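Local coordinates for cytosolic IMP-GMP specific 5'-nucleotidase (Legionella pneumophila subsp. pneumophila, PDB 4OHF), which probably hydrolyses the 5'-phosphate of purine nucleoside monophosphates such as IMP and GMP as a magnesium-dependent cytosolic nucleotidase of the HAD superfamily, at residues Leu22-His26 / Thr27-Tyr31; Ile186-Lys189 / Glu190-Glu193; Tyr213-Ser216 / Lys217-Asp221. One frame throughout, in Å; residues are numbered along the deposited sequence.

Contact 1 of 3, residues Leu22-His26 / Thr27-Tyr31. With MG (magnesium ion), chain J; PO4 (phosphate ion), chain H.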
loop_
_atom_site.group_PDB
_atom_site.type_symbol
_atom_site.label_atom_id
_atom_site.label_comp_id
_atom_site.label_asym_id
_atom_site.label_seq_id
_atom_site.Cartn_x
_atom_site.Cartn_y
_atom_site.Cartn_z
ATOM N N LEU B 22 11.374 -17.120 -26.832
ATOM C CA LEU B 22 10.792 -16.155 -27.753
ATOM C C LEU B 22 9.293 -16.001 -27.636
ATOM O O LEU B 22 8.555 -16.981 -27.612
ATOM C CB LEU B 22 11.113 -16.527 -29.207
ATOM C CG LEU B 22 12.581 -16.648 -29.622
ATOM C CD1 LEU B 22 12.675 -17.197 -31.054
ATOM C CD2 LEU B 22 13.256 -15.290 -29.508
ATOM N N ASP B 23 8.863 -14.750 -27.569
ATOM C CA ASP B 23 7.458 -14.379 -27.543
ATOM C C ASP B 23 7.050 -14.653 -28.995
ATOM O O ASP B 23 7.836 -14.411 -29.897
ATOM C CB ASP B 23 7.378 -12.887 -27.202
ATOM C CG ASP B 23 6.028 -12.270 -27.497
ATOM O OD1 ASP B 23 5.613 -12.236 -28.671
ATOM O OD2 ASP B 23 5.386 -11.795 -26.545
ATOM N N MET B 24 5.851 -15.166 -29.241
ATOM C CA MET B 24 5.457 -15.451 -30.624
ATOM C C MET B 24 4.836 -14.288 -31.406
ATOM O O MET B 24 5.444 -13.776 -32.348
ATOM C CB MET B 24 4.508 -16.649 -30.687
ATOM C CG MET B 24 4.012 -16.926 -32.085
ATOM S SD MET B 24 2.884 -18.345 -32.249
ATOM C CE MET B 24 1.372 -17.677 -31.592
ATOM N N ASP B 25 3.632 -13.874 -31.035
ATOM C CA ASP B 25 2.971 -12.793 -31.748
ATOM C C ASP B 25 3.664 -11.445 -31.582
ATOM O O ASP B 25 3.675 -10.875 -30.500
ATOM C CB ASP B 25 1.503 -12.702 -31.318
ATOM C CG ASP B 25 0.696 -13.934 -31.726
ATOM O OD1 ASP B 25 0.567 -14.209 -32.940
ATOM O OD2 ASP B 25 0.195 -14.636 -30.827
ATOM N N HIS B 26 4.257 -10.965 -32.673
ATOM C CA HIS B 26 4.980 -9.688 -32.759
ATOM C C HIS B 26 6.471 -9.756 -32.452
ATOM O O HIS B 26 7.173 -8.758 -32.614
ATOM C CB HIS B 26 4.326 -8.598 -31.904
ATOM C CG HIS B 26 2.901 -8.326 -32.265
ATOM N ND1 HIS B 26 1.837 -8.849 -31.559
ATOM C CD2 HIS B 26 2.359 -7.632 -33.296
ATOM C CE1 HIS B 26 0.704 -8.493 -32.139
ATOM N NE2 HIS B 26 0.992 -7.753 -33.194
ATOM N N THR B 27 6.968 -10.908 -32.005
ATOM C CA THR B 27 8.402 -11.019 -31.762
ATOM C C THR B 27 8.941 -11.995 -32.799
ATOM O O THR B 27 9.571 -11.577 -33.769
ATOM C CB THR B 27 8.730 -11.502 -30.327
ATOM O OG1 THR B 27 8.273 -10.532 -29.383
ATOM C CG2 THR B 27 10.235 -11.674 -30.148
ATOM N N LEU B 28 8.674 -13.286 -32.611
ATOM C CA LEU B 28 9.126 -14.314 -33.554
ATOM C C LEU B 28 8.396 -14.215 -34.882
ATOM O O LEU B 28 8.991 -14.421 -35.936
ATOM C CB LEU B 28 8.902 -15.716 -32.986
ATOM C CG LEU B 28 9.110 -16.896 -33.938
ATOM C CD1 LEU B 28 10.537 -16.922 -34.490
ATOM C CD2 LEU B 28 8.814 -18.173 -33.177
ATOM N N ILE B 29 7.098 -13.931 -34.825
ATOM C CA ILE B 29 6.293 -13.797 -36.031
ATOM C C ILE B 29 5.882 -12.339 -36.222
ATOM O O ILE B 29 5.203 -11.758 -35.381
ATOM C CB ILE B 29 5.057 -14.696 -35.936
ATOM C CG1 ILE B 29 5.510 -16.154 -36.003
ATOM C CG2 ILE B 29 4.076 -14.382 -37.052
ATOM C CD1 ILE B 29 4.395 -17.162 -35.807
ATOM N N ARG B 30 6.296 -11.742 -37.331
ATOM C CA ARG B 30 5.974 -10.335 -37.575
ATOM C C ARG B 30 4.577 -10.071 -38.150
ATOM O O ARG B 30 4.062 -10.830 -38.974
ATOM C CB ARG B 30 7.044 -9.707 -38.478
ATOM C CG ARG B 30 7.856 -8.605 -37.805
ATOM C CD ARG B 30 9.350 -8.819 -37.917
ATOM N NE ARG B 30 9.819 -8.879 -39.304
ATOM C CZ ARG B 30 9.716 -7.899 -40.198
ATOM N NH1 ARG B 30 9.151 -6.745 -39.869
ATOM N NH2 ARG B 30 10.178 -8.082 -41.429
ATOM N N TYR B 31 3.963 -8.990 -37.681
ATOM C CA TYR B 31 2.641 -8.582 -38.138
ATOM C C TYR B 31 2.699 -7.209 -38.777
ATOM O O TYR B 31 3.548 -6.386 -38.438
ATOM C CB TYR B 31 1.652 -8.506 -36.970
ATOM C CG TYR B 31 1.119 -9.834 -36.486
ATOM C CD1 TYR B 31 -0.064 -10.358 -36.997
ATOM C CD2 TYR B 31 1.782 -10.551 -35.490
ATOM C CE1 TYR B 31 -0.580 -11.561 -36.527
ATOM C CE2 TYR B 31 1.278 -11.750 -35.018
ATOM C CZ TYR B 31 0.095 -12.250 -35.542
ATOM O OH TYR B 31 -0.409 -13.445 -35.087
HETATM MG MG MG J . 4.092 -10.666 -28.411
HETATM P P PO4 H . 2.295 -13.711 -27.656
HETATM O O1 PO4 H . 0.822 -13.785 -27.854
HETATM O O2 PO4 H . 2.786 -12.363 -28.009
HETATM O O3 PO4 H . 2.963 -14.720 -28.522
HETATM O O4 PO4 H . 2.611 -13.975 -26.229
HETATM O O HOH W 1 2.447 -9.917 -27.378
#
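The chain from Asp23 to Ile29 coils into a short helical loop with one wider turn, in which Leu28 N bonds to Asp23 O (3.1 Å) and Met24 O receives both Thr27 N and Ile29 N, while His26 N donates forward to Ile29 O. This tight coil draws Asp23 and Asp25 together at the magnesium ion: Asp23 gives both carboxylate oxygens, OD1 at 2.2 Å, and Asp25 gives its backbone O at 2.1 Å. The sequence Asp-Met-Asp-His-Thr follows the DxDxT signature of HAD motif I, set just beyond strand 19-22 of the Rossmann-like sheet. Asp25 N bonds to O3 of the phosphate ion at 2.7 Å. With CG of Asp25 anti to the carbonyl carbon (chi1 -66°), the carboxylate is carried to Tyr31 while the backbone O is left to the metal. Asp25 OD1, at the edge of the Tyr31 ring and in its plane, accepts a hydrogen bond from Tyr31 OH (2.5 Å). Tyr31 CD2 also lies 3.6 Å above one face of the His26 imidazole, near its rim. Thr27 suits its place because its hydroxyl bonds to Asp303, the third aspartate at the metal. Away from the ion, Met24 CG lies alongside Ile29 CD1, 3.7 Å apart.

Contact 2 of 3, residues Ile186-Lys189 / Glu190-Glu193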
loop_
_atom_site.group_PDB
_atom_site.type_symbol
_atom_site.label_atom_id
_atom_site.label_comp_id
_atom_site.label_asym_id
_atom_site.label_seq_id
_atom_site.Cartn_x
_atom_site.Cartn_y
_atom_site.Cartn_z
ATOM N N ILE B 186 3.705 -10.977 -41.645
ATOM C CA ILE B 186 4.816 -10.790 -42.559
ATOM C C ILE B 186 5.778 -11.961 -42.430
ATOM O O ILE B 186 6.149 -12.355 -41.328
ATOM C CB ILE B 186 5.587 -9.486 -42.232
ATOM C CG1 ILE B 186 4.686 -8.275 -42.410
ATOM C CG2 ILE B 186 6.780 -9.337 -43.141
ATOM C CD1 ILE B 186 5.324 -6.984 -41.965
ATOM N N ARG B 187 6.177 -12.519 -43.563
ATOM C CA ARG B 187 7.118 -13.632 -43.584
ATOM C C ARG B 187 8.524 -13.097 -43.827
ATOM O O ARG B 187 8.711 -12.092 -44.509
ATOM C CB ARG B 187 6.734 -14.612 -44.683
ATOM C CG ARG B 187 5.489 -15.427 -44.363
ATOM C CD ARG B 187 4.827 -15.937 -45.634
ATOM N NE ARG B 187 4.261 -17.270 -45.456
ATOM C CZ ARG B 187 3.553 -17.907 -46.382
ATOM N NH1 ARG B 187 3.319 -17.324 -47.555
ATOM N NH2 ARG B 187 3.092 -19.128 -46.138
ATOM N N GLU B 188 9.519 -13.761 -43.264
ATOM C CA GLU B 188 10.890 -13.302 -43.415
ATOM C C GLU B 188 11.855 -14.469 -43.336
ATOM O O GLU B 188 12.028 -15.064 -42.274
ATOM C CB GLU B 188 11.220 -12.269 -42.321
ATOM C CG GLU B 188 12.695 -11.855 -42.243
ATOM C CD GLU B 188 12.993 -10.891 -41.092
ATOM O OE1 GLU B 188 14.178 -10.542 -40.900
ATOM O OE2 GLU B 188 12.048 -10.479 -40.384
ATOM N N LYS B 189 12.480 -14.792 -44.462
ATOM C CA LYS B 189 13.445 -15.882 -44.518
ATOM C C LYS B 189 14.518 -15.764 -43.439
ATOM O O LYS B 189 14.849 -16.736 -42.769
ATOM C CB LYS B 189 14.113 -15.926 -45.900
ATOM C CG LYS B 189 15.241 -16.950 -46.013
ATOM C CD LYS B 189 15.674 -17.232 -47.461
ATOM C CE LYS B 189 16.281 -16.008 -48.156
ATOM N NZ LYS B 189 15.292 -14.912 -48.391
ATOM N N GLU B 190 15.052 -14.567 -43.266
ATOM C CA GLU B 190 16.098 -14.345 -42.280
ATOM C C GLU B 190 15.811 -14.940 -40.893
ATOM O O GLU B 190 16.710 -15.487 -40.253
ATOM C CB GLU B 190 16.383 -12.845 -42.153
ATOM C CG GLU B 190 16.984 -12.172 -43.402
ATOM C CD GLU B 190 16.075 -12.226 -44.647
ATOM O OE1 GLU B 190 14.874 -11.877 -44.564
ATOM O OE2 GLU B 190 16.574 -12.611 -45.727
ATOM N N VAL B 191 14.569 -14.838 -40.424
ATOM C CA VAL B 191 14.218 -15.366 -39.110
ATOM C C VAL B 191 14.583 -16.837 -39.011
ATOM O O VAL B 191 15.244 -17.250 -38.063
ATOM C CB VAL B 191 12.701 -15.210 -38.797
ATOM C CG1 VAL B 191 12.343 -15.994 -37.549
ATOM C CG2 VAL B 191 12.354 -13.752 -38.597
ATOM N N VAL B 192 14.147 -17.622 -39.994
ATOM C CA VAL B 192 14.437 -19.050 -40.010
ATOM C C VAL B 192 15.937 -19.311 -40.095
ATOM O O VAL B 192 16.475 -20.128 -39.342
ATOM C CB VAL B 192 13.702 -19.752 -41.174
ATOM C CG1 VAL B 192 14.260 -21.145 -41.398
ATOM C CG2 VAL B 192 12.220 -19.861 -40.838
ATOM N N GLU B 193 16.619 -18.620 -40.997
ATOM C CA GLU B 193 18.060 -18.808 -41.110
ATOM C C GLU B 193 18.702 -18.475 -39.769
ATOM O O GLU B 193 19.598 -19.184 -39.297
ATOM C CB GLU B 193 18.657 -17.910 -42.199
ATOM C CG GLU B 193 18.128 -18.150 -43.610
ATOM C CD GLU B 193 17.907 -19.638 -43.932
ATOM O OE1 GLU B 193 18.803 -20.470 -43.622
ATOM O OE2 GLU B 193 16.834 -19.971 -44.505
#
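Glu188 and Val191 meet where the chain leaves strand 185-186 and winds into the first turn of helix 189-200, a beta-to-alpha passage on the flank of the HAD-like domain. Val191 N bonds to Glu188 O at 3.2 Å, approaching from above the carbonyl plane, whereas Glu193 N meets Lys189 O within that carbonyl's plane at a nearly straight 171°. The second bond is the regular i to i-4 bond of an alpha-helix.

Three glutamates crowd this turn. Acidic side chains suit the start of a helix, where they probably interact well with its positive end. Glu188 runs out extended, with CG anti to the backbone N (chi1 172°), and crosses Glu190 at about a right angle. Glu190 instead bends at chi2 (62°), curling back until its OE1 is 3.2 Å from Glu188 CG. The two carboxylates nevertheless stay close, Glu188 OE1 to Glu190 OE1 4.0 Å, an approach that Arg30, paired with Glu188, and Lys189, near Glu190, would be expected to ease. Lys189 bends at its far end to bring NZ to 3.7 Å from Glu190 OE2, a long salt bridge, while its CG brushes Glu193 OE2.

Further out, Glu188 is fixed by both oxygens: OE1 bonds to Ser435 OG and OE2 forms a salt bridge with Arg30 NE. Ile366 of the second subunit packs on Lys189, Glu190 and Glu193, so this turn belongs partly to a subunit interface, and the aliphatic portions of these long polar residues can serve as packing surface there. Val191 and Val192, by contrast, are buried, as befits small branched residues on the inner side of the helix. Val191 CG2 lies 3.7 Å from Glu188 OE2.

Contact 3 of 3, residues Tyr213-Ser216 / Lys217-Asp221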
loop_
_atom_site.group_PDB
_atom_site.type_symbol
_atom_site.label_atom_id
_atom_site.label_comp_id
_atom_site.label_asym_id
_atom_site.label_seq_id
_atom_site.Cartn_x
_atom_site.Cartn_y
_atom_site.Cartn_z
ATOM N N TYR B 213 -2.373 -23.213 -28.407
ATOM C CA TYR B 213 -1.651 -24.065 -29.339
ATOM C C TYR B 213 -2.259 -24.223 -30.725
ATOM O O TYR B 213 -1.542 -24.181 -31.726
ATOM C CB TYR B 213 -1.430 -25.440 -28.715
ATOM C CG TYR B 213 -0.608 -26.381 -29.575
ATOM C CD1 TYR B 213 0.687 -26.045 -29.982
ATOM C CD2 TYR B 213 -1.118 -27.618 -29.961
ATOM C CE1 TYR B 213 1.439 -26.910 -30.743
ATOM C CE2 TYR B 213 -0.367 -28.494 -30.726
ATOM C CZ TYR B 213 0.901 -28.139 -31.118
ATOM O OH TYR B 213 1.607 -28.994 -31.933
ATOM N N SER B 214 -3.569 -24.416 -30.797
ATOM C CA SER B 214 -4.214 -24.587 -32.097
ATOM C C SER B 214 -3.861 -23.424 -33.029
ATOM O O SER B 214 -3.618 -23.617 -34.220
ATOM C CB SER B 214 -5.736 -24.691 -31.929
ATOM O OG SER B 214 -6.292 -23.503 -31.381
ATOM N N TYR B 215 -3.813 -22.220 -32.466
ATOM C CA TYR B 215 -3.493 -21.014 -33.225
ATOM C C TYR B 215 -1.998 -20.905 -33.510
ATOM O O TYR B 215 -1.603 -20.484 -34.594
ATOM C CB TYR B 215 -3.966 -19.778 -32.455
ATOM C CG TYR B 215 -3.623 -18.462 -33.107
ATOM C CD1 TYR B 215 -4.359 -17.975 -34.181
ATOM C CD2 TYR B 215 -2.561 -17.697 -32.637
ATOM C CE1 TYR B 215 -4.047 -16.753 -34.768
ATOM C CE2 TYR B 215 -2.241 -16.477 -33.218
ATOM C CZ TYR B 215 -2.989 -16.009 -34.285
ATOM O OH TYR B 215 -2.664 -14.799 -34.865
ATOM N N SER B 216 -1.173 -21.290 -32.543
ATOM C CA SER B 216 0.272 -21.222 -32.708
ATOM C C SER B 216 0.784 -22.204 -33.731
ATOM O O SER B 216 1.745 -21.925 -34.440
ATOM C CB SER B 216 0.986 -21.502 -31.386
ATOM O OG SER B 216 0.522 -20.625 -30.386
ATOM N N LYS B 217 0.153 -23.368 -33.793
ATOM C CA LYS B 217 0.566 -24.401 -34.734
ATOM C C LYS B 217 0.332 -23.924 -36.156
ATOM O O LYS B 217 1.155 -24.161 -37.037
ATOM C CB LYS B 217 -0.211 -25.702 -34.471
ATOM C CG LYS B 217 0.459 -26.937 -35.054
ATOM C CD LYS B 217 -0.157 -28.242 -34.553
ATOM C CE LYS B 217 -1.552 -28.462 -35.117
ATOM N NZ LYS B 217 -2.085 -29.811 -34.764
ATOM N N LEU B 218 -0.790 -23.236 -36.361
ATOM C CA LEU B 218 -1.157 -22.699 -37.668
ATOM C C LEU B 218 -0.182 -21.599 -38.095
ATOM O O LEU B 218 0.458 -21.674 -39.153
ATOM C CB LEU B 218 -2.546 -22.096 -37.598
ATOM C CG LEU B 218 -3.420 -22.139 -38.841
ATOM C CD1 LEU B 218 -4.498 -21.084 -38.648
ATOM C CD2 LEU B 218 -2.638 -21.888 -40.115
ATOM N N LEU B 219 -0.074 -20.575 -37.254
ATOM C CA LEU B 219 0.781 -19.436 -37.529
ATOM C C LEU B 219 2.267 -19.777 -37.679
ATOM O O LEU B 219 2.948 -19.247 -38.559
ATOM C CB LEU B 219 0.603 -18.393 -36.431
ATOM C CG LEU B 219 0.971 -16.969 -36.846
ATOM C CD1 LEU B 219 -0.141 -16.391 -37.709
ATOM C CD2 LEU B 219 1.165 -16.115 -35.608
ATOM N N LEU B 220 2.778 -20.654 -36.822
ATOM C CA LEU B 220 4.183 -21.024 -36.903
ATOM C C LEU B 220 4.458 -21.719 -38.217
ATOM O O LEU B 220 5.471 -21.464 -38.867
ATOM C CB LEU B 220 4.576 -21.931 -35.736
ATOM C CG LEU B 220 4.744 -21.223 -34.388
ATOM C CD1 LEU B 220 4.997 -22.237 -33.288
ATOM C CD2 LEU B 220 5.892 -20.246 -34.476
ATOM N N ASP B 221 3.545 -22.599 -38.605
ATOM C CA ASP B 221 3.646 -23.330 -39.860
ATOM C C ASP B 221 3.609 -22.335 -41.018
ATOM O O ASP B 221 4.511 -22.313 -41.841
ATOM C CB ASP B 221 2.472 -24.298 -39.970
ATOM C CG ASP B 221 2.656 -25.336 -41.060
ATOM O OD1 ASP B 221 1.744 -26.165 -41.230
ATOM O OD2 ASP B 221 3.700 -25.335 -41.740
#
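Lys217 lies across Tyr213, one helical turn earlier, with its backbone N bonded to Tyr213 O at 2.8 Å. Its side chain can be followed outward. CB stands 4.2 Å above one face of the phenol ring, displaced toward the rim. CG, placed anti to the backbone N (chi1 -160°), passes 4.1 Å from Tyr213 CZ. CD comes closest to the phenol, 3.2 Å from Tyr213 OH. The chain then bends at chi3 (70°), and NZ ends 4.7 Å from Tyr213 OH, too far for a bond. A lysine suits this spot because its methylenes can run along the rim of the ring, while the residue as a whole stays partly exposed, as suits a charged end. The phenol oxygen has a weak hydrogen bond to Pro262 O.

The next pair on the helix is different in kind. Tyr215 and Leu219 point the same way, side by side, and Leu219 CD2 rests 4.2 Å from Tyr215 CE2. Leucine fills the space beside the ring without competing for its hydroxyl, whose bond goes to Tyr31 OH. Ser216 is small enough to sit buried at the packed face, and its OG is satisfied by Glu212 O, while its backbone O accepts Leu220 N at 2.9 Å.

Helix 213-224 connects strands 204-208 and 240-243 in a beta-alpha-beta unit of the central sheet. Ser216, Leu219 and Leu220 face the short helix 24-28 and the residue that follows it; Tyr215 and Leu219 also pack on Ile177 of helix 172-178, and Leu218 and Leu219 on Leu181 of helix 181-184.

The three contacts follow one another along the chain, and contact 1 is the hub. Its centre is about 11 Å from that of contact 2 and about 12 Å from that of contact 3, while the centres of contacts 2 and 3 lie about 16 Å apart and the two do not touch. Strand 30-31 pairs antiparallel with strand 185-186 through Arg30 and Ile186, joining contact 1 to the approach of helix 189-200, and Leu28 CD1 packs on Val191 CG1 at 3.7 Å. On another flank, Met24 CE meets Ser216 OG of helix 213-224. The magnesium-binding loop thus touches two later helices, one before and one after strand 204-208 in the chain, and that strand lies beside strand 19-22 in the central sheet.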